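Local coordinates for protein CurD (Moorea producens 3L, PDB 5KP7) that probably acts as a hydroxymethylglutaryl-CoA synthase-like acyltransferase of the thiolase superfamily and binds 4'-phosphopantetheine, at residues S243-Y255 with F348-S360. The protein carries 3 engineered substitutions. Residues are numbered along the deposited sequence; the frame is centred on the assembly and turned at random.
Sequences SYLDCCENAYRHY and FSYGSGCCSEFYS. With SO4 (sulfate ion), chain D.
F358 and F348 rise from the hairpin of strands 343-351 and 355-363 against helix 237-258, which packs on one side of the central sheet in this thiolase-like fold; over 243-255 and 355-360 the axes come within 7.0 Å at 47°. F358 is the side chain to follow outward. Its CB rests by the backbone carbonyl of A251, and CG, anti to the backbone N (chi1 -173°), sets the ring with one face to Y252 and one edge to Y255. CD1 presses on the face of Y255, 3.5 Å from Y255 CD2, an edge-to-face pair with planes at 80°. CE1 and CZ lie under the edge of Y252, whose CD1 stands over the centre of the F358 ring and so also meets CG, CD2 and CE2. Y255 OH donates to O1 of a sulfate probably picked up from the crystallisation liquor and lies 2.7 Å from S360 OG, which hydrogen-bonds to D211. A leucine replacing Y255 would probably leave the F358 edge without its aromatic face and S360 OG without the hydroxyl beside it. Further along, F348 drives its CE2 edge at the face of Y244, 3.7 Å from Y244 CZ, while C248 lies over the F348 face, its SG 4.2 Å from the centroid. Y244, which touches the bound phosphopantetheine, puts the Y244/F348/Y350 cluster beside the ligand pocket; its OH hydrogen-bonds to H274 O. Y350, hydrogen-bonded to D224, has the CA of Y244 over its ring and, at its edge, C247 SG 3.7 Å from Y350 CE1.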
ATOM      1  N   SER A 243      -9.702  -6.597  -9.973  1.00 22.52           N
ATOM      2  CA  SER A 243      -8.433  -6.708 -10.652  1.00 22.26           C
ATOM      3  C   SER A 243      -7.300  -7.159  -9.686  1.00 22.08           C
ATOM      4  O   SER A 243      -6.495  -8.027 -10.013  1.00 22.11           O
ATOM      5  CB  SER A 243      -8.086  -5.362 -11.308  1.00 22.32           C
ATOM      6  OG  SER A 243      -6.875  -5.449 -12.028  1.00 22.23           O
ATOM      7  N   TYR A 244      -7.285  -6.584  -8.489  1.00 21.50           N
ATOM      8  CA  TYR A 244      -6.371  -7.014  -7.420  1.00 21.52           C
ATOM      9  C   TYR A 244      -6.510  -8.523  -7.161  1.00 21.98           C
ATOM     10  O   TYR A 244      -5.522  -9.253  -7.064  1.00 22.04           O
ATOM     11  CB  TYR A 244      -6.665  -6.230  -6.162  1.00 21.23           C
ATOM     12  CG  TYR A 244      -5.771  -6.491  -4.946  1.00 21.44           C
ATOM     13  CD1 TYR A 244      -5.870  -7.656  -4.213  1.00 21.85           C
ATOM     14  CD2 TYR A 244      -4.878  -5.534  -4.499  1.00 21.22           C
ATOM     15  CE1 TYR A 244      -5.093  -7.865  -3.092  1.00 22.06           C
ATOM     16  CE2 TYR A 244      -4.080  -5.745  -3.370  1.00 21.45           C
ATOM     17  CZ  TYR A 244      -4.205  -6.920  -2.670  1.00 21.77           C
ATOM     18  OH  TYR A 244      -3.453  -7.156  -1.543  1.00 22.85           O
ATOM     19  N   LEU A 245      -7.749  -8.990  -7.038  1.00 22.83           N
ATOM     20  CA  LEU A 245      -8.004 -10.406  -6.791  1.00 23.31           C
ATOM     21  C   LEU A 245      -7.540 -11.299  -7.940  1.00 23.82           C
ATOM     22  O   LEU A 245      -6.918 -12.331  -7.703  1.00 24.25           O
ATOM     23  CB  LEU A 245      -9.497 -10.624  -6.512  1.00 24.30           C
ATOM     24  CG  LEU A 245      -9.982 -10.054  -5.178  1.00 24.58           C
ATOM     25  CD1 LEU A 245     -11.498  -9.907  -5.146  1.00 25.39           C
ATOM     26  CD2 LEU A 245      -9.518 -10.922  -4.042  1.00 25.31           C
ATOM     27  N   ASP A 246      -7.813 -10.887  -9.174  1.00 23.80           N
ATOM     28  CA  ASP A 246      -7.306 -11.588 -10.358  1.00 24.54           C
ATOM     29  C   ASP A 246      -5.767 -11.669 -10.338  1.00 24.12           C
ATOM     30  O   ASP A 246      -5.204 -12.705 -10.607  1.00 24.70           O
ATOM     31  CB  ASP A 246      -7.759 -10.951 -11.663  1.00 24.88           C
ATOM     32  CG  ASP A 246      -9.212 -11.223 -12.024  1.00 26.05           C
ATOM     33  OD1 ASP A 246      -9.821 -12.202 -11.502  1.00 27.17           O
ATOM     34  OD2 ASP A 246      -9.733 -10.479 -12.902  1.00 26.27           O
ATOM     35  N   CYS A 247      -5.103 -10.572 -10.025  1.00 23.66           N
ATOM     36  CA  CYS A 247      -3.649 -10.534 -10.019  1.00 23.79           C
ATOM     37  C   CYS A 247      -3.058 -11.342  -8.866  1.00 24.11           C
ATOM     38  O   CYS A 247      -2.020 -11.981  -9.010  1.00 24.45           O
ATOM     39  CB  CYS A 247      -3.156  -9.101  -9.972  1.00 22.97           C
ATOM     40  SG  CYS A 247      -3.337  -8.233 -11.559  1.00 23.84           S
ATOM     41  N   CYS A 248      -3.726 -11.317  -7.725  1.00 24.53           N
ATOM     42  CA  CYS A 248      -3.267 -12.072  -6.567  1.00 26.20           C
ATOM     43  C   CYS A 248      -3.201 -13.558  -6.946  1.00 26.51           C
ATOM     44  O   CYS A 248      -2.172 -14.218  -6.701  1.00 26.59           O
ATOM     45  CB  CYS A 248      -4.174 -11.793  -5.372  1.00 27.18           C
ATOM     46  SG  CYS A 248      -3.553 -12.412  -3.789  1.00 30.21           S
ATOM     47  N   GLU A 249      -4.253 -14.057  -7.611  1.00 26.65           N
ATOM     48  CA  GLU A 249      -4.284 -15.442  -8.108  1.00 27.91           C
ATOM     49  C   GLU A 249      -3.201 -15.727  -9.153  1.00 27.66           C
ATOM     50  O   GLU A 249      -2.478 -16.731  -9.050  1.00 28.21           O
ATOM     51  CB  GLU A 249      -5.672 -15.756  -8.687  1.00 29.68           C
ATOM     52  CG  GLU A 249      -5.741 -17.040  -9.505  1.00 32.53           C
ATOM     53  CD  GLU A 249      -7.146 -17.470  -9.916  1.00 35.16           C
ATOM     54  OE1 GLU A 249      -8.152 -16.781  -9.630  1.00 36.42           O
ATOM     55  OE2 GLU A 249      -7.243 -18.567 -10.544  1.00 39.83           O
ATOM     56  N   ASN A 250      -3.129 -14.869 -10.174  1.00 26.46           N
ATOM     57  CA  ASN A 250      -2.280 -15.163 -11.340  1.00 27.04           C
ATOM     58  C   ASN A 250      -0.796 -14.915 -11.082  1.00 25.68           C
ATOM     59  O   ASN A 250       0.032 -15.672 -11.562  1.00 25.93           O
ATOM     60  CB  ASN A 250      -2.758 -14.416 -12.598  1.00 27.97           C
ATOM     61  CG  ASN A 250      -3.980 -15.039 -13.226  1.00 30.71           C
ATOM     62  OD1 ASN A 250      -3.897 -16.102 -13.820  1.00 34.58           O
ATOM     63  ND2 ASN A 250      -5.116 -14.384 -13.117  1.00 31.91           N
ATOM     64  N   ALA A 251      -0.451 -13.887 -10.322  1.00 24.45           N
ATOM     65  CA  ALA A 251       0.954 -13.706  -9.937  1.00 24.20           C
ATOM     66  C   ALA A 251       1.481 -14.870  -9.081  1.00 24.48           C
ATOM     67  O   ALA A 251       2.600 -15.364  -9.273  1.00 24.53           O
ATOM     68  CB  ALA A 251       1.149 -12.371  -9.240  1.00 23.47           C
ATOM     69  N   TYR A 252       0.668 -15.299  -8.132  1.00 24.72           N
ATOM     70  CA  TYR A 252       1.033 -16.447  -7.308  1.00 25.54           C
ATOM     71  C   TYR A 252       1.155 -17.721  -8.159  1.00 26.76           C
ATOM     72  O   TYR A 252       2.083 -18.498  -7.953  1.00 27.19           O
ATOM     73  CB  TYR A 252       0.078 -16.662  -6.127  1.00 25.69           C
ATOM     74  CG  TYR A 252       0.522 -17.839  -5.279  1.00 26.14           C
ATOM     75  CD1 TYR A 252       1.642 -17.730  -4.450  1.00 26.09           C
ATOM     76  CD2 TYR A 252      -0.126 -19.077  -5.351  1.00 27.19           C
ATOM     77  CE1 TYR A 252       2.110 -18.806  -3.727  1.00 27.03           C
ATOM     78  CE2 TYR A 252       0.337 -20.147  -4.619  1.00 27.47           C
ATOM     79  CZ  TYR A 252       1.448 -20.003  -3.811  1.00 27.59           C
ATOM     80  OH  TYR A 252       1.875 -21.094  -3.067  1.00 29.29           O
ATOM     81  N   ARG A 253       0.256 -17.917  -9.124  1.00 27.57           N
ATOM     82  CA  ARG A 253       0.342 -19.099 -10.007  1.00 29.32           C
ATOM     83  C   ARG A 253       1.673 -19.111 -10.740  1.00 28.58           C
ATOM     84  O   ARG A 253       2.297 -20.153 -10.871  1.00 29.09           O
ATOM     85  CB  ARG A 253      -0.807 -19.150 -11.012  1.00 31.43           C
ATOM     86  CG  ARG A 253      -0.675 -20.340 -11.972  1.00 35.02           C
ATOM     87  CD  ARG A 253      -1.917 -20.651 -12.795  1.00 37.90           C
ATOM     88  NE  ARG A 253      -3.085 -20.873 -11.937  1.00 40.36           N
ATOM     89  CZ  ARG A 253      -4.158 -20.074 -11.858  1.00 40.74           C
ATOM     90  NH1 ARG A 253      -4.278 -18.978 -12.596  1.00 40.87           N
ATOM     91  NH2 ARG A 253      -5.145 -20.400 -11.032  1.00 41.91           N
ATOM     92  N   HIS A 254       2.108 -17.941 -11.217  1.00 26.76           N
ATOM     93  CA  HIS A 254       3.383 -17.822 -11.926  1.00 26.61           C
ATOM     94  C   HIS A 254       4.550 -18.195 -11.000  1.00 26.74           C
ATOM     95  O   HIS A 254       5.463 -18.943 -11.386  1.00 27.05           O
ATOM     96  CB  HIS A 254       3.517 -16.405 -12.505  1.00 25.63           C
ATOM     97  CG  HIS A 254       4.638 -16.237 -13.477  1.00 25.65           C
ATOM     98  ND1 HIS A 254       5.350 -15.064 -13.597  1.00 25.00           N
ATOM     99  CD2 HIS A 254       5.181 -17.093 -14.370  1.00 26.59           C
ATOM    100  CE1 HIS A 254       6.260 -15.189 -14.537  1.00 25.49           C
ATOM    101  NE2 HIS A 254       6.183 -16.421 -15.023  1.00 26.33           N
ATOM    102  N   TYR A 255       4.492 -17.726  -9.756  1.00 26.04           N
ATOM    103  CA  TYR A 255       5.501 -18.094  -8.766  1.00 26.66           C
ATOM    104  C   TYR A 255       5.484 -19.624  -8.528  1.00 28.39           C
ATOM    105  O   TYR A 255       6.541 -20.271  -8.513  1.00 28.90           O
ATOM    106  CB  TYR A 255       5.241 -17.311  -7.489  1.00 26.01           C
ATOM    107  CG  TYR A 255       6.118 -17.610  -6.300  1.00 26.03           C
ATOM    108  CD1 TYR A 255       5.917 -18.758  -5.543  1.00 26.85           C
ATOM    109  CD2 TYR A 255       7.093 -16.693  -5.869  1.00 25.49           C
ATOM    110  CE1 TYR A 255       6.689 -19.024  -4.420  1.00 26.97           C
ATOM    111  CE2 TYR A 255       7.859 -16.941  -4.745  1.00 25.89           C
ATOM    112  CZ  TYR A 255       7.653 -18.109  -4.014  1.00 26.58           C
ATOM    113  OH  TYR A 255       8.408 -18.378  -2.885  1.00 26.93           O
ATOM    114  N   PHE A 348       2.996  -9.934  -1.697  1.00 21.89           N
ATOM    115  CA  PHE A 348       2.156  -9.646  -2.879  1.00 21.42           C
ATOM    116  C   PHE A 348       2.033  -8.158  -3.111  1.00 20.96           C
ATOM    117  O   PHE A 348       1.507  -7.431  -2.261  1.00 20.62           O
ATOM    118  CB  PHE A 348       0.747 -10.232  -2.787  1.00 21.81           C
ATOM    119  CG  PHE A 348      -0.102  -9.863  -3.976  1.00 21.56           C
ATOM    120  CD1 PHE A 348       0.281 -10.280  -5.244  1.00 21.85           C
ATOM    121  CD2 PHE A 348      -1.186  -9.037  -3.854  1.00 21.53           C
ATOM    122  CE1 PHE A 348      -0.427  -9.908  -6.374  1.00 21.49           C
ATOM    123  CE2 PHE A 348      -1.920  -8.659  -4.996  1.00 21.68           C
ATOM    124  CZ  PHE A 348      -1.515  -9.091  -6.252  1.00 21.50           C
ATOM    125  N   SER A 349       2.534  -7.722  -4.266  1.00 20.79           N
ATOM    126  CA  SER A 349       2.455  -6.339  -4.705  1.00 20.52           C
ATOM    127  C   SER A 349       1.458  -6.173  -5.824  1.00 20.28           C
ATOM    128  O   SER A 349       1.423  -6.988  -6.746  1.00 20.36           O
ATOM    129  CB  SER A 349       3.847  -5.915  -5.222  1.00 20.93           C
ATOM    130  OG  SER A 349       3.822  -4.573  -5.613  1.00 21.54           O
ATOM    131  N   TYR A 350       0.662  -5.114  -5.774  1.00 20.22           N
ATOM    132  CA  TYR A 350      -0.288  -4.746  -6.855  1.00 20.29           C
ATOM    133  C   TYR A 350      -0.174  -3.262  -7.103  1.00 20.13           C
ATOM    134  O   TYR A 350      -0.044  -2.493  -6.151  1.00 20.53           O
ATOM    135  CB  TYR A 350      -1.742  -5.029  -6.464  1.00 20.52           C
ATOM    136  CG  TYR A 350      -2.751  -4.654  -7.530  1.00 20.62           C
ATOM    137  CD1 TYR A 350      -2.921  -5.448  -8.656  1.00 20.96           C
ATOM    138  CD2 TYR A 350      -3.496  -3.482  -7.450  1.00 20.70           C
ATOM    139  CE1 TYR A 350      -3.804  -5.114  -9.667  1.00 21.09           C
ATOM    140  CE2 TYR A 350      -4.400  -3.151  -8.449  1.00 20.88           C
ATOM    141  CZ  TYR A 350      -4.546  -3.966  -9.556  1.00 21.02           C
ATOM    142  OH  TYR A 350      -5.419  -3.627 -10.555  1.00 21.37           O
ATOM    143  N   GLY A 351      -0.235  -2.844  -8.367  1.00 19.89           N
ATOM    144  CA  GLY A 351      -0.409  -1.450  -8.677  1.00 19.97           C
ATOM    145  C   GLY A 351      -1.489  -1.332  -9.731  1.00 20.14           C
ATOM    146  O   GLY A 351      -1.460  -2.077 -10.727  1.00 20.37           O
ATOM    147  N   SER A 352      -2.434  -0.417  -9.535  1.00 20.07           N
ATOM    148  CA  SER A 352      -3.480  -0.157 -10.546  1.00 20.87           C
ATOM    149  C   SER A 352      -2.888   0.139 -11.919  1.00 20.54           C
ATOM    150  O   SER A 352      -1.761   0.684 -12.028  1.00 20.35           O
ATOM    151  CB  SER A 352      -4.313   1.046 -10.131  1.00 22.41           C
ATOM    152  OG  SER A 352      -5.018   0.724  -8.967  1.00 25.15           O
ATOM    153  N   GLY A 353      -3.607  -0.247 -12.960  1.00 20.24           N
ATOM    154  CA  GLY A 353      -3.228   0.121 -14.314  1.00 20.21           C
ATOM    155  C   GLY A 353      -2.901  -0.940 -15.345  1.00 20.03           C
ATOM    156  O   GLY A 353      -3.073  -0.624 -16.530  1.00 20.02           O
ATOM    157  N   CYS A 354      -2.387  -2.126 -15.026  1.00 20.03           N
ATOM    158  CA  CYS A 354      -1.975  -2.631 -13.716  1.00 20.01           C
ATOM    159  C   CYS A 354      -0.727  -3.526 -13.878  1.00 20.21           C
ATOM    160  O   CYS A 354      -0.421  -3.981 -14.993  1.00 20.49           O
ATOM    161  CB  CYS A 354      -3.091  -3.471 -13.039  1.00 20.44           C
ATOM    162  SG  CYS A 354      -3.347  -5.163 -13.685  1.00 21.54           S
ATOM    163  N   CYS A 355      -0.037  -3.794 -12.768  1.00 19.87           N
ATOM    164  CA  CYS A 355       1.029  -4.805 -12.725  1.00 20.20           C
ATOM    165  C   CYS A 355       1.092  -5.352 -11.292  1.00 20.10           C
ATOM    166  O   CYS A 355       0.654  -4.692 -10.348  1.00 20.03           O
ATOM    167  CB  CYS A 355       2.379  -4.243 -13.189  1.00 20.45           C
ATOM    168  SG  CYS A 355       3.567  -5.531 -13.647  1.00 21.76           S
ATOM    169  N   SER A 356       1.599  -6.558 -11.134  1.00 20.07           N
ATOM    170  CA  SER A 356       1.652  -7.222  -9.852  1.00 20.21           C
ATOM    171  C   SER A 356       2.792  -8.223  -9.799  1.00 20.55           C
ATOM    172  O   SER A 356       3.274  -8.677 -10.830  1.00 20.43           O
ATOM    173  CB  SER A 356       0.323  -7.926  -9.562  1.00 20.51           C
ATOM    174  OG  SER A 356       0.138  -9.076 -10.393  1.00 21.07           O
ATOM    175  N   GLU A 357       3.187  -8.575  -8.579  1.00 20.53           N
ATOM    176  CA  GLU A 357       4.263  -9.517  -8.368  1.00 21.23           C
ATOM    177  C   GLU A 357       4.131 -10.201  -7.034  1.00 21.38           C
ATOM    178  O   GLU A 357       3.783  -9.565  -6.041  1.00 21.24           O
ATOM    179  CB  GLU A 357       5.625  -8.816  -8.476  1.00 21.41           C
ATOM    180  CG  GLU A 357       6.830  -9.725  -8.409  1.00 22.39           C
ATOM    181  CD  GLU A 357       8.105  -9.154  -9.012  1.00 22.74           C
ATOM    182  OE1 GLU A 357       9.164  -9.764  -8.765  1.00 23.67           O
ATOM    183  OE2 GLU A 357       8.065  -8.160  -9.788  1.00 22.90           O
ATOM    184  N   PHE A 358       4.407 -11.503  -7.023  1.00 21.59           N
ATOM    185  CA  PHE A 358       4.515 -12.288  -5.793  1.00 22.13           C
ATOM    186  C   PHE A 358       5.953 -12.758  -5.651  1.00 22.48           C
ATOM    187  O   PHE A 358       6.560 -13.256  -6.615  1.00 22.49           O
ATOM    188  CB  PHE A 358       3.560 -13.484  -5.815  1.00 22.73           C
ATOM    189  CG  PHE A 358       3.508 -14.242  -4.504  1.00 23.29           C
ATOM    190  CD1 PHE A 358       4.474 -15.200  -4.172  1.00 23.97           C
ATOM    191  CD2 PHE A 358       2.517 -13.965  -3.576  1.00 23.67           C
ATOM    192  CE1 PHE A 358       4.439 -15.871  -2.944  1.00 24.43           C
ATOM    193  CE2 PHE A 358       2.487 -14.611  -2.347  1.00 24.01           C
ATOM    194  CZ  PHE A 358       3.428 -15.577  -2.045  1.00 24.24           C
ATOM    195  N   TYR A 359       6.523 -12.563  -4.457  1.00 22.49           N
ATOM    196  CA  TYR A 359       7.920 -12.898  -4.214  1.00 22.88           C
ATOM    197  C   TYR A 359       8.112 -13.230  -2.746  1.00 23.02           C
ATOM    198  O   TYR A 359       7.145 -13.195  -2.013  1.00 22.76           O
ATOM    199  CB  TYR A 359       8.835 -11.770  -4.668  1.00 22.98           C
ATOM    200  CG  TYR A 359       8.614 -10.387  -4.080  1.00 22.71           C
ATOM    201  CD1 TYR A 359       7.545  -9.594  -4.463  1.00 22.78           C
ATOM    202  CD2 TYR A 359       9.558  -9.820  -3.249  1.00 23.22           C
ATOM    203  CE1 TYR A 359       7.382  -8.291  -3.977  1.00 22.24           C
ATOM    204  CE2 TYR A 359       9.414  -8.502  -2.770  1.00 23.09           C
ATOM    205  CZ  TYR A 359       8.340  -7.741  -3.165  1.00 22.69           C
ATOM    206  OH  TYR A 359       8.232  -6.426  -2.712  1.00 23.05           O
ATOM    207  N   SER A 360       9.328 -13.592  -2.330  1.00 23.20           N
ATOM    208  CA  SER A 360       9.478 -14.091  -0.937  1.00 23.67           C
ATOM    209  C   SER A 360      10.878 -13.935  -0.401  1.00 23.97           C
ATOM    210  O   SER A 360      11.824 -13.722  -1.161  1.00 24.13           O
ATOM    211  CB  SER A 360       9.029 -15.561  -0.852  1.00 24.36           C
ATOM    212  OG  SER A 360       9.840 -16.414  -1.662  1.00 25.08           O
TER
HETATM  213  S   SO4 D 502      10.368 -21.698  -0.937  1.00 96.40           S
HETATM  214  O1  SO4 D 502       9.315 -20.758  -1.383  1.00 89.09           O
HETATM  215  O2  SO4 D 502      11.704 -21.067  -1.087  1.00 91.08           O
HETATM  216  O3  SO4 D 502      10.315 -22.931  -1.753  1.00 96.42           O
HETATM  217  O4  SO4 D 502      10.125 -22.053   0.478  1.00 93.91           O